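Local coordinates for hydrolase, haloacid dehalogenase-like family (Streptococcus pneumoniae, PDB 2FI1), which probably acts as a metal-dependent hydrolase of the haloacid dehalogenase-like family, its substrate not being established, at residues I10-G15 / I158-I163. Residues are numbered along the deposited sequence; the frame is centred on the assembly and turned at random.
With CA (calcium ion), chain B.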
loop_
_atom_site.group_PDB
_atom_site.type_symbol
_atom_site.label_atom_id
_atom_site.label_comp_id
_atom_site.label_asym_id
_atom_site.label_seq_id
_atom_site.Cartn_x
_atom_site.Cartn_y
_atom_site.Cartn_z
ATOM N N ILE A 10 9.904 -2.469 -7.457
ATOM C CA ILE A 10 9.842 -2.684 -6.025
ATOM C C ILE A 10 8.673 -1.863 -5.496
ATOM O O ILE A 10 8.726 -0.631 -5.473
ATOM C CB ILE A 10 11.146 -2.291 -5.317
ATOM C CG1 ILE A 10 12.332 -3.085 -5.878
ATOM C CG2 ILE A 10 11.004 -2.562 -3.817
ATOM C CD1 ILE A 10 13.665 -2.698 -5.262
ATOM N N TRP A 11 7.639 -2.565 -5.060
ATOM C CA TRP A 11 6.365 -1.974 -4.707
ATOM C C TRP A 11 6.182 -1.785 -3.215
ATOM O O TRP A 11 6.783 -2.481 -2.393
ATOM C CB TRP A 11 5.227 -2.874 -5.186
ATOM C CG TRP A 11 5.152 -3.069 -6.673
ATOM C CD1 TRP A 11 5.674 -4.102 -7.392
ATOM C CD2 TRP A 11 4.468 -2.230 -7.606
ATOM N NE1 TRP A 11 5.371 -3.951 -8.715
ATOM C CE2 TRP A 11 4.643 -2.806 -8.879
ATOM C CE3 TRP A 11 3.738 -1.042 -7.493
ATOM C CZ2 TRP A 11 4.095 -2.248 -10.036
ATOM C CZ3 TRP A 11 3.205 -0.481 -8.652
ATOM C CH2 TRP A 11 3.391 -1.089 -9.903
ATOM N N ASP A 12 5.315 -0.837 -2.933
ATOM C CA ASP A 12 4.729 -0.547 -1.640
ATOM C C ASP A 12 3.299 -1.107 -1.677
ATOM O O ASP A 12 2.670 -1.115 -2.729
ATOM C CB ASP A 12 4.780 0.980 -1.482
ATOM C CG ASP A 12 3.936 1.529 -0.362
ATOM O OD1 ASP A 12 4.081 1.098 0.791
ATOM O OD2 ASP A 12 3.203 2.508 -0.655
ATOM N N LEU A 13 2.786 -1.583 -0.545
ATOM C CA LEU A 13 1.457 -2.172 -0.494
ATOM C C LEU A 13 0.410 -1.089 -0.215
ATOM O O LEU A 13 -0.240 -0.612 -1.124
ATOM C CB LEU A 13 1.408 -3.299 0.545
ATOM C CG LEU A 13 0.086 -4.074 0.640
ATOM C CD1 LEU A 13 -0.262 -4.757 -0.685
ATOM C CD2 LEU A 13 0.169 -5.092 1.768
ATOM N N GLY A 14 0.278 -0.670 1.038
ATOM C CA GLY A 14 -0.751 0.298 1.407
ATOM C C GLY A 14 -0.563 1.615 0.689
ATOM O O GLY A 14 0.527 2.185 0.709
ATOM N N GLY A 15 -1.622 2.105 0.055
ATOM C CA GLY A 15 -1.589 3.390 -0.634
ATOM C C GLY A 15 -1.038 3.362 -2.054
ATOM O O GLY A 15 -1.061 4.386 -2.744
ATOM N N ILE A 158 8.317 2.143 -6.356
ATOM C CA ILE A 158 7.026 2.808 -6.433
ATOM C C ILE A 158 6.391 2.845 -5.046
ATOM O O ILE A 158 6.193 1.804 -4.425
ATOM C CB ILE A 158 6.062 2.080 -7.395
ATOM C CG1 ILE A 158 6.712 1.871 -8.770
ATOM C CG2 ILE A 158 4.776 2.870 -7.524
ATOM C CD1 ILE A 158 7.304 0.499 -8.952
ATOM N N GLY A 159 6.077 4.036 -4.552
ATOM C CA GLY A 159 5.402 4.157 -3.269
ATOM C C GLY A 159 4.703 5.487 -3.168
ATOM O O GLY A 159 4.971 6.403 -3.938
ATOM N N ASP A 160 3.804 5.602 -2.198
ATOM C CA ASP A 160 2.984 6.803 -2.088
ATOM C C ASP A 160 3.538 7.848 -1.127
ATOM O O ASP A 160 2.996 8.950 -1.070
ATOM C CB ASP A 160 1.534 6.456 -1.705
ATOM C CG ASP A 160 1.402 5.874 -0.308
ATOM O OD1 ASP A 160 2.285 5.108 0.118
ATOM O OD2 ASP A 160 0.389 6.176 0.369
ATOM N N ARG A 161 4.587 7.522 -0.390
ATOM C CA ARG A 161 5.094 8.421 0.650
ATOM C C ARG A 161 6.528 8.874 0.418
ATOM O O ARG A 161 7.325 8.175 -0.199
ATOM C CB ARG A 161 5.015 7.734 2.015
ATOM C CG ARG A 161 3.632 7.597 2.572
ATOM C CD ARG A 161 3.664 6.918 3.926
ATOM N NE ARG A 161 4.501 7.638 4.882
ATOM C CZ ARG A 161 4.885 7.153 6.058
ATOM N NH1 ARG A 161 4.503 5.945 6.445
ATOM N NH2 ARG A 161 5.650 7.879 6.857
ATOM N N PRO A 162 6.877 10.063 0.945
ATOM C CA PRO A 162 8.262 10.489 0.906
ATOM C C PRO A 162 9.284 9.437 1.325
ATOM O O PRO A 162 10.327 9.328 0.691
ATOM C CB PRO A 162 8.275 11.683 1.863
ATOM C CG PRO A 162 6.938 12.276 1.671
ATOM C CD PRO A 162 6.001 11.103 1.518
ATOM N N ILE A 163 9.005 8.661 2.370
ATOM C CA ILE A 163 10.002 7.685 2.829
ATOM C C ILE A 163 10.291 6.597 1.791
ATOM O O ILE A 163 11.386 6.023 1.775
ATOM C CB ILE A 163 9.647 7.030 4.189
ATOM C CG1 ILE A 163 8.318 6.265 4.123
ATOM C CG2 ILE A 163 9.658 8.085 5.291
ATOM C CD1 ILE A 163 8.052 5.421 5.350
HETATM CA CA CA B . 2.431 3.188 1.493
HETATM O O HOH W 1 8.277 0.778 -2.877
HETATM O O HOH W 2 0.864 4.602 2.628
HETATM O O HOH W 3 4.518 4.107 2.179
HETATM O O HOH W 4 2.443 1.758 3.329
#
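Asp12 and Asp160 meet through a shared calcium ion, their carboxylate planes 19° apart. Asp12 reaches the metal with both oxygens but unequally, OD2 at 2.4 Å and OD1 at 2.8 Å. Asp160 uses OD1 alone, also 2.4 Å from the calcium, while its OD2 accepts a hydrogen bond from one of the three metal-bound waters. Gly14 O completes the protein ligands. Asp12 OD2 and Asp160 OD1 lie 2.9 Å apart without a hydrogen bond, a closeness the shared cation probably makes tolerable. With chi1 at 166°, Asp12 swings CG away from its own amide nitrogen, and the carboxylate reaches the metal; Thr16 OG1 hydrogen-bonds OD2 from the second shell. Behind the site, Ile158 N donates an almost straight bond (170°) to Ile10 O at 2.9 Å; a water lies within hydrogen-bonding reach of both Ile10 O and Ile158 O, with further acceptors competing for its protons. Ile158 CD1 sits over the six-membered ring of Trp11, 4.0 Å from its centroid, a CH-pi contact; Trp11 NE1 hydrogen-bonds His101 ND1. The metal site thus lies at the C-terminal ends of the neighbouring parallel strands 8-11 and 155-159, as in HAD hydrolases, with strands 100-104 and 174-177 flanking this pair and helix 87-96 packing against Trp11.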